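Local structure of glutathione S-transferase (Rhodospirillum rubrum F11, 4O7H) at residues Leu193-Pro198 and Pro202-Thr207; Val95-Arg100 and His138-Tyr143; Leu4-Leu9 and Lys15-Leu20; Leu172-Tyr175 and Pro180-Asp183. The protein probably catalyses the conjugation of glutathione to electrophilic substrates through the thiol of glutathione, as other glutathione S-transferases do. One frame throughout, in Å; residues are numbered along the deposited sequence. Where two conformers were deposited one is given.

Interaction 1 (Leu193-Pro198 and Pro202-Thr207); sequences LVKSRP and PLLTET
The flat group in the contact of Lys195 with Leu204 is the main-chain carbonyl of Lys195, whose oxygen is approached by a methyl group: Leu204 CD1 lies 3.4 Å from Lys195 O. The pyrrolidine ring of Pro202 presents its CD corner to a second carbonyl, with Pro202 CD 4.0 Å from Pro198 O, while the CB of Pro198 is directed away from 202-207, so that it is the carbonyl of Pro198 that meets the second segment. Between the side chains the touching is aliphatic. Both methyls of Leu204 straddle one methylene of the lysine, CD1 and CD2 each lying 4.0 Å from Lys195 CE, and the two chains cross at about a right angle. The lysine takes the less common first torsion that sets CG between the backbone N and the carbonyl carbon (chi1 87°), and a bend at chi3 then brings CE over the leucine fork. These residues join the C-terminal end of helix 185-195 to the short helix 201-205, two consecutive helices of the helical domain of the glutathione S-transferase fold, joined by residues 196-200. The ammonium group does not bond to helix 201-205 but reaches the C-terminal tail, where NZ donates to the main-chain oxygens of Tyr217 and Asp219 and makes a cation-pi contact with Phe222. Leu220 of the same tail packs on Leu204. At the far end of 202-207, Glu206 N bonds to Pro202 O at 3.1 Å as the chain leaves helical geometry, and Glu206 OE1 forms a salt bridge with Arg17.

Interaction 2 (Val95-Arg100 and His138-Tyr143); sequences VAWFDR and HTHLRY
Trp97 begins a wider, pi-type turn (97-100) in helix 85-119 and points at helix 127-150, where His140 and Tyr143 sit about one turn apart. With CG anti to the backbone N (chi1 179°), the indole reaches across with its NE1 edge at His140 and one face under Tyr143. Its NE1 donates to His140 ND1 at 2.9 Å, and the bond is bent, with an N-H...N angle of 142°. The donor lies close to the imidazole plane, whereas ND1 is tilted out of the indole plane; the two rings meet rim to rim, neither over the other's face. Tyr143 covers one indole face: its CE2 lies 3.7 Å above the plane, over the centre, and Tyr143 CD2 comes to 3.6 Å from Trp97 CZ2. The planes are inclined at 40°, an oblique pairing. Within its own helix, Trp97 CD1 stands over the ring face of Phe98. Pro46 and Glu47 of the second subunit pack on Tyr143 and Trp97, which places the cluster beside the dimer interface. A leucine in place of Trp97 would probably leave His140 ND1 without its donor and open a gap beneath Tyr143. Tyr143 OH is bonded to Arg93, and His140 NE2 to Glu105. Since ND1 accepts from the indole, the imidazole is likely to carry its proton on NE2, facing the carboxylate, and the two bonds, from Trp97 and to Glu105, would fix the rotation of the imidazole.

Interaction 3 (Leu4-Leu9 and Lys15-Leu20); sequences LYHHGL and KVRVAL
Leu4 on strand 3-6 packs against three residues of helix 11-22; strand and helix are the first two elements of the beta-alpha-beta unit that opens the thioredoxin-like N-terminal domain. With CG anti to the backbone N (chi1 -176°), the isobutyl group extends to the helix. There CD1 meets Val16 CG1 at 3.7 Å, while CD2 rests on the aliphatic root of an arginine, 3.5 Å from Arg17 CG, and lies 4.2 Å from Leu20 CD1. Two residues along the strand, His6 faces the other end of that arginine. His6 CE1 approaches Arg17 NH1 to 3.5 Å, and Arg17 CD lies over one ring face, offset toward the rim. The imidazole and guanidinium planes stand 44° apart, so the contact is a tilted packing and not a parallel stack. A bend at chi3 carries the guanidinium to its place. It is held there by Glu206, which makes a salt bridge to NH1, and by Tyr27 OH, which bonds to NE; a buried cation is thus provided with an anion. The strand and the helix segment run roughly antiparallel, at 148°, with axes 10.0 Å apart at closest approach. Further out, main-chain bonds from Leu4 and His6 to strand 28-31 and its flanks hold the strand in the sheet, while Ile67 and Leu71 of helix 64-74 back Val16 and Leu20. Past the strand end, Leu9 N makes a weak bond to His7 ND1 at 3.2 Å, and that backbone nitrogen lies in the plane of the His7 ring.

Interaction 4 (Leu172-Tyr175 and Pro180-Asp183); sequences LIDY and PWED
Asp174 and Trp181 meet through a single hydrogen bond between the last turn of helix 161-175 and the loop that follows it. From Asp174 CB, which points toward the loop, the side chain runs with CG anti to the backbone N (chi1 -159°). The carboxyl carbon then lies 3.6 Å from Trp181 NE1, in line with the edge of the indole. At the tip the oxygens differ: OD1 accepts from Trp181 NE1 at 2.9 Å, with an N-H...O angle of 164°, whereas OD2 stays 4.0 Å from that nitrogen. The bond is nearly in the indole plane, yet it reaches OD1 from above the carboxylate, 57° out of that plane, and the two flat groups stand almost perpendicular. OD1 also bonds to His216 NE2 from the C-terminal region, so two N-H donors probably share this buried oxygen. The indole itself is stacked with Tyr191 and has Phe222 edge-to-face, contacts that probably limit its rotation and keep NE1 aimed at the aspartate. A phenylalanine replacing Trp181 would probably deprive the buried Asp174 carboxylate of one of its donors and weaken the tie between loop and helix. The loop makes a short 3-10 turn over 181-183, with Asp183 N bonded to Pro180 O at 3.1 Å. Here an indole-carboxylate bond joins a helix end to the link leading into helix 185-195, within the all-helical C-terminal domain of the glutathione S-transferase fold.

Overall arrangement
Along the chain the contacts come in series: interaction 3 in the thioredoxin-like domain, then interactions 2, 4 and 1 in the helical domain. Interactions 2 and 4 have centres about 13 Å apart and touch where Pro180 and Asp183 pack on His138. Interactions 1 and 4, with centres about 15 Å apart, meet at Thr207 and Tyr175. Residues of interaction 3 also reach across to the helical domain: Arg17 pairs with Glu206 of interaction 1 and Lys15 with Asp99 of interaction 2, while Leu172 of interaction 4 abuts Gly8 and Leu9. Helix 11-22 thus docks on the helical domain through salt bridges and packing, and interaction 2 borders the second subunit.

Interaction 1 (Leu193-Pro198 and Pro202-Thr207)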
loop_
_atom_site.group_PDB
_atom_site.type_symbol
_atom_site.label_atom_id
_atom_site.label_comp_id
_atom_site.label_asym_id
_atom_site.label_seq_id
_atom_site.Cartn_x
_atom_site.Cartn_y
_atom_site.Cartn_z
ATOM N N LEU A 193 -8.995 -2.169 24.287
ATOM C CA LEU A 193 -7.728 -2.740 24.691
ATOM C C LEU A 193 -6.550 -2.058 24.021
ATOM O O LEU A 193 -5.559 -1.689 24.708
ATOM C CB LEU A 193 -7.661 -4.212 24.424
ATOM C CG LEU A 193 -8.496 -5.147 25.270
ATOM C CD1 LEU A 193 -8.290 -6.544 24.687
ATOM C CD2 LEU A 193 -8.019 -5.061 26.700
ATOM N N VAL A 194 -6.676 -1.758 22.725
ATOM C CA VAL A 194 -5.537 -1.106 22.068
ATOM C C VAL A 194 -5.373 0.320 22.562
ATOM O O VAL A 194 -4.248 0.781 22.810
ATOM C CB VAL A 194 -5.662 -1.150 20.521
ATOM C CG1 VAL A 194 -4.486 -0.393 19.894
ATOM C CG2 VAL A 194 -5.728 -2.602 20.040
ATOM N N LYS A 195 -6.485 1.032 22.641
ATOM C CA LYS A 195 -6.442 2.477 23.001
ATOM C C LYS A 195 -5.912 2.744 24.414
ATOM O O LYS A 195 -5.446 3.864 24.698
ATOM C CB LYS A 195 -7.783 3.157 22.774
ATOM C CG LYS A 195 -8.740 3.073 23.924
ATOM C CD LYS A 195 -10.068 3.842 23.657
ATOM C CE LYS A 195 -10.018 5.362 23.612
ATOM N NZ LYS A 195 -11.398 5.915 23.568
ATOM N N SER A 196 -5.965 1.707 25.257
ATOM C CA SER A 196 -5.512 1.749 26.649
ATOM C C SER A 196 -4.022 1.460 26.831
ATOM O O SER A 196 -3.519 1.493 27.942
ATOM C CB SER A 196 -6.319 0.734 27.468
ATOM O OG SER A 196 -7.675 1.140 27.633
ATOM N N ARG A 197 -3.319 1.127 25.749
ATOM C CA ARG A 197 -1.882 0.883 25.824
ATOM C C ARG A 197 -1.132 2.207 25.846
ATOM O O ARG A 197 -1.548 3.170 25.230
ATOM C CB ARG A 197 -1.429 0.014 24.645
ATOM C CG ARG A 197 -2.121 -1.307 24.542
ATOM C CD ARG A 197 -1.719 -2.127 23.334
ATOM N NE ARG A 197 -0.346 -2.586 23.325
ATOM C CZ ARG A 197 0.094 -3.722 23.844
ATOM N NH1 ARG A 197 -0.760 -4.561 24.422
ATOM N NH2 ARG A 197 1.391 -4.055 23.729
ATOM N N PRO A 198 -0.001 2.274 26.550
ATOM C CA PRO A 198 0.738 3.523 26.637
ATOM C C PRO A 198 1.155 4.060 25.276
ATOM O O PRO A 198 1.224 5.262 25.083
ATOM C CB PRO A 198 1.931 3.179 27.543
ATOM C CG PRO A 198 1.530 1.968 28.276
ATOM C CD PRO A 198 0.441 1.239 27.527
ATOM N N PRO A 202 -0.477 9.387 23.091
ATOM C CA PRO A 202 -0.435 10.661 22.369
ATOM C C PRO A 202 -1.558 10.842 21.338
ATOM O O PRO A 202 -2.047 11.922 21.094
ATOM C CB PRO A 202 0.933 10.621 21.624
ATOM C CG PRO A 202 1.726 9.647 22.345
ATOM C CD PRO A 202 0.774 8.625 22.917
ATOM N N LEU A 203 -1.996 9.741 20.732
ATOM C CA LEU A 203 -3.103 9.839 19.785
ATOM C C LEU A 203 -4.385 10.271 20.468
ATOM O O LEU A 203 -5.242 10.903 19.854
ATOM C CB LEU A 203 -3.383 8.482 19.110
ATOM C CG LEU A 203 -2.441 8.053 18.006
ATOM C CD1 LEU A 203 -1.011 7.994 18.467
ATOM C CD2 LEU A 203 -2.907 6.697 17.468
ATOM N N LEU A 204 -4.499 9.934 21.736
ATOM C CA LEU A 204 -5.703 10.296 22.504
ATOM C C LEU A 204 -5.656 11.684 23.034
ATOM O O LEU A 204 -6.717 12.327 23.132
ATOM C CB LEU A 204 -5.977 9.316 23.649
ATOM C CG LEU A 204 -6.140 7.877 23.194
ATOM C CD1 LEU A 204 -6.522 7.056 24.424
ATOM C CD2 LEU A 204 -7.181 7.738 22.098
ATOM N N THR A 205 -4.482 12.166 23.390
ATOM C CA THR A 205 -4.388 13.484 24.064
ATOM C C THR A 205 -4.163 14.665 23.147
ATOM O O THR A 205 -4.519 15.799 23.463
ATOM C CB THR A 205 -3.311 13.454 25.152
ATOM O OG1 THR A 205 -2.036 13.189 24.588
ATOM C CG2 THR A 205 -3.595 12.354 26.160
ATOM N N GLU A 206 -3.541 14.430 22.003
ATOM C CA GLU A 206 -3.261 15.522 21.078
ATOM C C GLU A 206 -4.521 15.867 20.264
ATOM O O GLU A 206 -5.433 15.055 20.091
ATOM C CB GLU A 206 -2.036 15.142 20.189
ATOM C CG GLU A 206 -0.763 14.958 20.984
ATOM C CD GLU A 206 0.448 14.523 20.132
ATOM O OE1 GLU A 206 0.319 14.576 18.884
ATOM O OE2 GLU A 206 1.469 14.181 20.753
ATOM N N THR A 207 -4.593 17.104 19.793
ATOM C CA THR A 207 -5.715 17.554 19.000
ATOM C C THR A 207 -5.224 18.116 17.672
ATOM O O THR A 207 -4.063 18.443 17.508
ATOM C CB THR A 207 -6.496 18.655 19.716
ATOM O OG1 THR A 207 -5.595 19.714 20.048
ATOM C CG2 THR A 207 -7.173 18.126 20.995
#

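Interaction 2 (Val95-Arg100 and His138-Tyr143)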
loop_
_atom_site.group_PDB
_atom_site.type_symbol
_atom_site.label_atom_id
_atom_site.label_comp_id
_atom_site.label_asym_id
_atom_site.label_seq_id
_atom_site.Cartn_x
_atom_site.Cartn_y
_atom_site.Cartn_z
ATOM N N VAL A 95 -2.624 -5.829 7.453
ATOM C CA VAL A 95 -2.112 -4.462 7.217
ATOM C C VAL A 95 -2.664 -3.926 5.910
ATOM O O VAL A 95 -3.147 -2.782 5.846
ATOM C CB VAL A 95 -0.559 -4.401 7.258
ATOM C CG1 VAL A 95 -0.046 -3.072 6.750
ATOM C CG2 VAL A 95 -0.119 -4.616 8.683
ATOM N N ALA A 96 -2.541 -4.705 4.828
ATOM C CA ALA A 96 -3.084 -4.276 3.544
ATOM C C ALA A 96 -4.614 -4.110 3.567
ATOM O O ALA A 96 -5.132 -3.183 2.936
ATOM C CB ALA A 96 -2.704 -5.262 2.449
ATOM N N TRP A 97 -5.319 -4.999 4.224
ATOM C CA TRP A 97 -6.777 -4.849 4.334
ATOM C C TRP A 97 -7.118 -3.418 4.821
ATOM O O TRP A 97 -7.997 -2.735 4.253
ATOM C CB TRP A 97 -7.330 -5.837 5.314
ATOM C CG TRP A 97 -8.799 -5.701 5.485
ATOM C CD1 TRP A 97 -9.440 -4.808 6.295
ATOM C CD2 TRP A 97 -9.829 -6.478 4.848
ATOM N NE1 TRP A 97 -10.793 -4.962 6.184
ATOM C CE2 TRP A 97 -11.045 -6.014 5.325
ATOM C CE3 TRP A 97 -9.819 -7.549 3.942
ATOM C CZ2 TRP A 97 -12.279 -6.552 4.912
ATOM C CZ3 TRP A 97 -11.004 -8.071 3.543
ATOM C CH2 TRP A 97 -12.221 -7.591 4.027
ATOM N N PHE A 98 -6.427 -2.971 5.834
ATOM C CA PHE A 98 -6.752 -1.655 6.415
ATOM C C PHE A 98 -6.118 -0.541 5.653
ATOM O O PHE A 98 -6.764 0.483 5.408
ATOM C CB PHE A 98 -6.406 -1.625 7.933
ATOM C CG PHE A 98 -7.391 -2.437 8.702
ATOM C CD1 PHE A 98 -8.634 -1.932 9.032
ATOM C CD2 PHE A 98 -7.087 -3.738 9.004
ATOM C CE1 PHE A 98 -9.571 -2.761 9.675
ATOM C CE2 PHE A 98 -8.028 -4.569 9.609
ATOM C CZ PHE A 98 -9.254 -4.049 9.952
ATOM N N ASP A 99 -4.844 -0.679 5.247
ATOM C CA ASP A 99 -4.209 0.454 4.527
ATOM C C ASP A 99 -4.685 0.634 3.070
ATOM O O ASP A 99 -4.477 1.695 2.475
ATOM C CB ASP A 99 -2.675 0.362 4.571
ATOM C CG ASP A 99 -2.078 0.843 5.870
ATOM O OD1 ASP A 99 -2.698 1.658 6.650
ATOM O OD2 ASP A 99 -0.949 0.386 6.207
ATOM N N ARG A 100 -5.298 -0.388 2.484
ATOM C CA ARG A 100 -5.965 -0.275 1.172
ATOM C C ARG A 100 -7.477 -0.208 1.292
ATOM O O ARG A 100 -8.075 0.794 0.885
ATOM C CB ARG A 100 -5.563 -1.454 0.220
ATOM C CG ARG A 100 -6.341 -1.502 -1.087
ATOM C CD ARG A 100 -5.726 -2.468 -2.160
ATOM N NE ARG A 100 -5.622 -3.806 -1.597
ATOM C CZ ARG A 100 -4.494 -4.467 -1.364
ATOM N NH1 ARG A 100 -3.318 -3.932 -1.664
ATOM N NH2 ARG A 100 -4.547 -5.633 -0.776
ATOM N N HIS A 138 -19.293 -0.217 8.924
ATOM C CA HIS A 138 -19.938 -1.388 9.511
ATOM C C HIS A 138 -19.348 -2.748 9.030
ATOM O O HIS A 138 -19.173 -3.656 9.823
ATOM C CB HIS A 138 -21.433 -1.365 9.197
ATOM C CG HIS A 138 -22.203 -0.377 10.003
ATOM N ND1 HIS A 138 -22.687 -0.653 11.258
ATOM C CD2 HIS A 138 -22.579 0.889 9.724
ATOM C CE1 HIS A 138 -23.325 0.400 11.722
ATOM N NE2 HIS A 138 -23.266 1.352 10.817
ATOM N N THR A 139 -19.102 -2.895 7.739
ATOM C CA THR A 139 -18.586 -4.151 7.182
ATOM C C THR A 139 -17.233 -4.472 7.786
ATOM O O THR A 139 -16.939 -5.615 8.138
ATOM C CB THR A 139 -18.430 -4.037 5.665
ATOM O OG1 THR A 139 -19.641 -3.483 5.102
ATOM C CG2 THR A 139 -18.139 -5.361 5.060
ATOM N N HIS A 140 -16.419 -3.427 7.928
ATOM C CA HIS A 140 -15.103 -3.598 8.568
ATOM C C HIS A 140 -15.145 -3.952 10.032
ATOM O O HIS A 140 -14.337 -4.767 10.504
ATOM C CB HIS A 140 -14.248 -2.372 8.336
ATOM C CG HIS A 140 -13.889 -2.217 6.906
ATOM N ND1 HIS A 140 -12.800 -2.861 6.348
ATOM C CD2 HIS A 140 -14.498 -1.547 5.901
ATOM C CE1 HIS A 140 -12.771 -2.605 5.050
ATOM N NE2 HIS A 140 -13.802 -1.833 4.749
ATOM N N LEU A 141 -16.043 -3.283 10.768
ATOM C CA LEU A 141 -16.233 -3.637 12.152
ATOM C C LEU A 141 -16.756 -5.047 12.347
ATOM O O LEU A 141 -16.339 -5.696 13.286
ATOM C CB LEU A 141 -17.129 -2.648 12.870
ATOM C CG LEU A 141 -16.461 -1.292 13.080
ATOM C CD1 LEU A 141 -17.521 -0.230 13.343
ATOM C CD2 LEU A 141 -15.410 -1.303 14.190
ATOM N N ARG A 142 -17.629 -5.520 11.454
ATOM C CA ARG A 142 -18.100 -6.904 11.540
ATOM C C ARG A 142 -16.944 -7.889 11.337
ATOM O O ARG A 142 -16.854 -8.941 12.012
ATOM C CB ARG A 142 -19.220 -7.201 10.509
ATOM C CG ARG A 142 -20.546 -6.532 10.795
ATOM C CD ARG A 142 -21.717 -7.227 10.065
ATOM N NE ARG A 142 -21.574 -7.142 8.621
ATOM C CZ ARG A 142 -21.944 -6.093 7.896
ATOM N NH1 ARG A 142 -22.481 -5.030 8.483
ATOM N NH2 ARG A 142 -21.753 -6.106 6.583
ATOM N N TYR A 143 -16.031 -7.544 10.428
ATOM C CA TYR A 143 -14.876 -8.396 10.178
ATOM C C TYR A 143 -13.925 -8.443 11.355
ATOM O O TYR A 143 -13.422 -9.471 11.737
ATOM C CB TYR A 143 -14.159 -7.935 8.897
ATOM C CG TYR A 143 -13.080 -8.837 8.420
ATOM C CD1 TYR A 143 -13.259 -10.214 8.405
ATOM C CD2 TYR A 143 -11.867 -8.327 8.000
ATOM C CE1 TYR A 143 -12.253 -11.056 7.955
ATOM C CE2 TYR A 143 -10.864 -9.149 7.538
ATOM C CZ TYR A 143 -11.061 -10.512 7.515
ATOM O OH TYR A 143 -10.083 -11.365 7.125
#

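Interaction 3 (Leu4-Leu9 and Lys15-Leu20)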
loop_
_atom_site.group_PDB
_atom_site.type_symbol
_atom_site.label_atom_id
_atom_site.label_comp_id
_atom_site.label_asym_id
_atom_site.label_seq_id
_atom_site.Cartn_x
_atom_site.Cartn_y
_atom_site.Cartn_z
ATOM N N LEU A 4 10.556 11.806 13.946
ATOM C CA LEU A 4 9.473 11.405 13.046
ATOM C C LEU A 4 8.700 12.636 12.582
ATOM O O LEU A 4 8.104 13.393 13.388
ATOM C CB LEU A 4 8.522 10.422 13.766
ATOM C CG LEU A 4 7.435 9.906 12.842
ATOM C CD1 LEU A 4 8.037 8.908 11.877
ATOM C CD2 LEU A 4 6.256 9.353 13.612
ATOM N N TYR A 5 8.708 12.863 11.284
ATOM C CA TYR A 5 7.839 13.831 10.666
ATOM C C TYR A 5 6.457 13.235 10.536
ATOM O O TYR A 5 6.271 12.136 9.926
ATOM C CB TYR A 5 8.381 14.298 9.299
ATOM C CG TYR A 5 9.646 15.125 9.385
ATOM C CD1 TYR A 5 10.897 14.520 9.426
ATOM C CD2 TYR A 5 9.578 16.500 9.491
ATOM C CE1 TYR A 5 12.054 15.255 9.537
ATOM C CE2 TYR A 5 10.721 17.249 9.614
ATOM C CZ TYR A 5 11.944 16.632 9.653
ATOM O OH TYR A 5 13.128 17.387 9.757
ATOM N N HIS A 6 5.463 13.934 11.067
ATOM C CA HIS A 6 4.121 13.373 11.128
ATOM C C HIS A 6 3.059 14.481 11.040
ATOM O O HIS A 6 3.372 15.685 11.111
ATOM C CB HIS A 6 3.931 12.581 12.435
ATOM C CG HIS A 6 3.579 13.432 13.614
ATOM N ND1 HIS A 6 2.301 13.489 14.120
ATOM C CD2 HIS A 6 4.335 14.242 14.387
ATOM C CE1 HIS A 6 2.271 14.339 15.129
ATOM N NE2 HIS A 6 3.495 14.802 15.324
ATOM N N HIS A 7 1.817 14.078 10.958
ATOM C CA HIS A 7 0.715 14.944 11.309
ATOM C C HIS A 7 -0.417 14.112 11.812
ATOM O O HIS A 7 -0.523 12.922 11.497
ATOM C CB HIS A 7 0.321 15.935 10.224
ATOM C CG HIS A 7 -0.211 15.358 8.977
ATOM N ND1 HIS A 7 -1.463 14.790 8.885
ATOM C CD2 HIS A 7 0.286 15.362 7.714
ATOM C CE1 HIS A 7 -1.699 14.423 7.635
ATOM N NE2 HIS A 7 -0.656 14.769 6.900
ATOM N N GLY A 8 -1.261 14.721 12.621
ATOM C CA GLY A 8 -2.322 13.986 13.291
ATOM C C GLY A 8 -3.367 13.401 12.381
ATOM O O GLY A 8 -4.080 12.479 12.799
ATOM N N LEU A 9 -3.512 13.891 11.150
ATOM C CA LEU A 9 -4.529 13.362 10.283
ATOM C C LEU A 9 -4.075 12.169 9.448
ATOM O O LEU A 9 -4.813 11.667 8.651
ATOM C CB LEU A 9 -4.977 14.477 9.322
ATOM C CG LEU A 9 -5.665 15.632 10.050
ATOM C CD1 LEU A 9 -6.196 16.576 8.987
ATOM C CD2 LEU A 9 -6.817 15.116 10.889
ATOM N N LYS A 15 0.275 5.204 12.894
ATOM C CA LYS A 15 0.797 3.848 13.033
ATOM C C LYS A 15 2.262 3.801 13.414
ATOM O O LYS A 15 2.676 3.046 14.287
ATOM C CB LYS A 15 0.535 2.997 11.784
ATOM C CG LYS A 15 1.468 1.785 11.742
ATOM C CD LYS A 15 0.997 0.734 10.828
ATOM C CE LYS A 15 0.985 1.179 9.425
ATOM N NZ LYS A 15 0.565 -0.003 8.632
ATOM N N VAL A 16 3.095 4.612 12.761
ATOM C CA VAL A 16 4.504 4.624 13.081
ATOM C C VAL A 16 4.765 5.133 14.514
ATOM O O VAL A 16 5.578 4.573 15.237
ATOM C CB VAL A 16 5.299 5.400 12.018
ATOM C CG1 VAL A 16 6.765 5.510 12.411
ATOM C CG2 VAL A 16 5.259 4.690 10.648
ATOM N N ARG A 17 4.021 6.139 14.953
ATOM C CA ARG A 17 4.150 6.617 16.286
ATOM C C ARG A 17 3.848 5.493 17.302
ATOM O O ARG A 17 4.569 5.323 18.285
ATOM C CB ARG A 17 3.209 7.791 16.600
ATOM C CG ARG A 17 3.519 9.053 15.829
ATOM C CD ARG A 17 2.660 10.179 16.340
ATOM N NE ARG A 17 3.196 10.684 17.614
ATOM C CZ ARG A 17 2.632 11.702 18.273
ATOM N NH1 ARG A 17 1.523 12.258 17.812
ATOM N NH2 ARG A 17 3.215 12.196 19.365
ATOM N N VAL A 18 2.755 4.785 17.090
ATOM C CA VAL A 18 2.406 3.648 17.959
ATOM C C VAL A 18 3.491 2.581 17.918
ATOM O O VAL A 18 3.908 2.041 18.985
ATOM C CB VAL A 18 1.010 3.105 17.646
ATOM C CG1 VAL A 18 0.733 1.830 18.478
ATOM C CG2 VAL A 18 -0.064 4.177 17.835
ATOM N N ALA A 19 3.995 2.273 16.725
ATOM C CA ALA A 19 5.052 1.257 16.568
ATOM C C ALA A 19 6.344 1.639 17.311
ATOM O O ALA A 19 6.950 0.825 17.990
ATOM C CB ALA A 19 5.328 1.029 15.088
ATOM N N LEU A 20 6.780 2.893 17.175
ATOM C CA LEU A 20 7.971 3.354 17.823
ATOM C C LEU A 20 7.836 3.156 19.356
ATOM O O LEU A 20 8.765 2.679 20.029
ATOM C CB LEU A 20 8.166 4.834 17.486
ATOM C CG LEU A 20 8.731 5.089 16.076
ATOM C CD1 LEU A 20 8.547 6.569 15.746
ATOM C CD2 LEU A 20 10.187 4.665 15.947
#

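Interaction 4 (Leu172-Tyr175 and Pro180-Asp183)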
loop_
_atom_site.group_PDB
_atom_site.type_symbol
_atom_site.label_atom_id
_atom_site.label_comp_id
_atom_site.label_asym_id
_atom_site.label_seq_id
_atom_site.Cartn_x
_atom_site.Cartn_y
_atom_site.Cartn_z
ATOM N N LEU A 172 -8.944 7.696 13.750
ATOM C CA LEU A 172 -9.282 8.913 12.982
ATOM C C LEU A 172 -10.787 8.968 12.687
ATOM O O LEU A 172 -11.383 10.050 12.787
ATOM C CB LEU A 172 -8.482 8.992 11.699
ATOM C CG LEU A 172 -7.090 9.519 11.983
ATOM C CD1 LEU A 172 -6.183 9.078 10.835
ATOM C CD2 LEU A 172 -7.139 11.035 12.169
ATOM N N ILE A 173 -11.412 7.819 12.448
ATOM C CA ILE A 173 -12.873 7.765 12.302
ATOM C C ILE A 173 -13.514 8.181 13.616
ATOM O O ILE A 173 -14.500 8.918 13.620
ATOM C CB ILE A 173 -13.398 6.380 11.866
ATOM C CG1 ILE A 173 -12.589 5.822 10.656
ATOM C CG2 ILE A 173 -14.871 6.462 11.497
ATOM C CD1 ILE A 173 -12.257 6.847 9.581
ATOM N N ASP A 174 -12.895 7.806 14.712
ATOM C CA ASP A 174 -13.439 8.124 16.034
ATOM C C ASP A 174 -13.242 9.598 16.338
ATOM O O ASP A 174 -14.143 10.227 16.906
ATOM C CB ASP A 174 -12.792 7.242 17.089
ATOM C CG ASP A 174 -13.595 7.111 18.356
ATOM O OD1 ASP A 174 -14.800 6.970 18.273
ATOM O OD2 ASP A 174 -12.971 7.049 19.465
ATOM N N TYR A 175 -12.111 10.174 15.953
ATOM C CA TYR A 175 -11.901 11.614 16.094
ATOM C C TYR A 175 -13.011 12.427 15.377
ATOM O O TYR A 175 -13.459 13.481 15.894
ATOM C CB TYR A 175 -10.496 11.973 15.578
ATOM C CG TYR A 175 -10.022 13.316 16.038
ATOM C CD1 TYR A 175 -10.530 14.472 15.488
ATOM C CD2 TYR A 175 -9.072 13.408 17.038
ATOM C CE1 TYR A 175 -10.078 15.712 15.939
ATOM C CE2 TYR A 175 -8.620 14.637 17.506
ATOM C CZ TYR A 175 -9.157 15.784 16.941
ATOM O OH TYR A 175 -8.708 17.018 17.387
ATOM N N PRO A 180 -19.696 3.518 14.721
ATOM C CA PRO A 180 -20.894 2.959 15.386
ATOM C C PRO A 180 -20.528 1.838 16.341
ATOM O O PRO A 180 -20.845 0.644 16.138
ATOM C CB PRO A 180 -21.725 2.477 14.186
ATOM C CG PRO A 180 -20.696 2.022 13.212
ATOM C CD PRO A 180 -19.558 2.996 13.343
ATOM N N TRP A 181 -19.804 2.203 17.387
ATOM C CA TRP A 181 -19.212 1.242 18.288
ATOM C C TRP A 181 -20.239 0.266 18.877
ATOM O O TRP A 181 -19.974 -0.931 19.000
ATOM C CB TRP A 181 -18.490 1.920 19.446
ATOM C CG TRP A 181 -17.251 2.678 19.092
ATOM C CD1 TRP A 181 -17.052 3.995 19.225
ATOM C CD2 TRP A 181 -16.028 2.135 18.554
ATOM N NE1 TRP A 181 -15.780 4.333 18.806
ATOM C CE2 TRP A 181 -15.125 3.208 18.413
ATOM C CE3 TRP A 181 -15.618 0.859 18.210
ATOM C CZ2 TRP A 181 -13.841 3.043 17.890
ATOM C CZ3 TRP A 181 -14.318 0.683 17.713
ATOM C CH2 TRP A 181 -13.457 1.780 17.572
ATOM N N GLU A 182 -21.393 0.776 19.271
ATOM C CA GLU A 182 -22.295 -0.105 20.008
ATOM C C GLU A 182 -23.006 -1.099 19.092
ATOM O O GLU A 182 -23.617 -2.067 19.555
ATOM C CB GLU A 182 -23.278 0.721 20.823
ATOM C CG GLU A 182 -22.576 1.530 21.923
ATOM C CD GLU A 182 -22.103 0.716 23.116
ATOM O OE1 GLU A 182 -22.106 -0.546 23.104
ATOM O OE2 GLU A 182 -21.735 1.334 24.130
ATOM N N ASP A 183 -22.911 -0.894 17.784
ATOM C CA ASP A 183 -23.396 -1.920 16.860
ATOM C C ASP A 183 -22.433 -3.116 16.732
ATOM O O ASP A 183 -22.763 -4.129 16.096
ATOM C CB ASP A 183 -23.674 -1.333 15.489
ATOM C CG ASP A 183 -24.868 -0.430 15.487
ATOM O OD1 ASP A 183 -25.786 -0.713 16.264
ATOM O OD2 ASP A 183 -24.879 0.525 14.709
#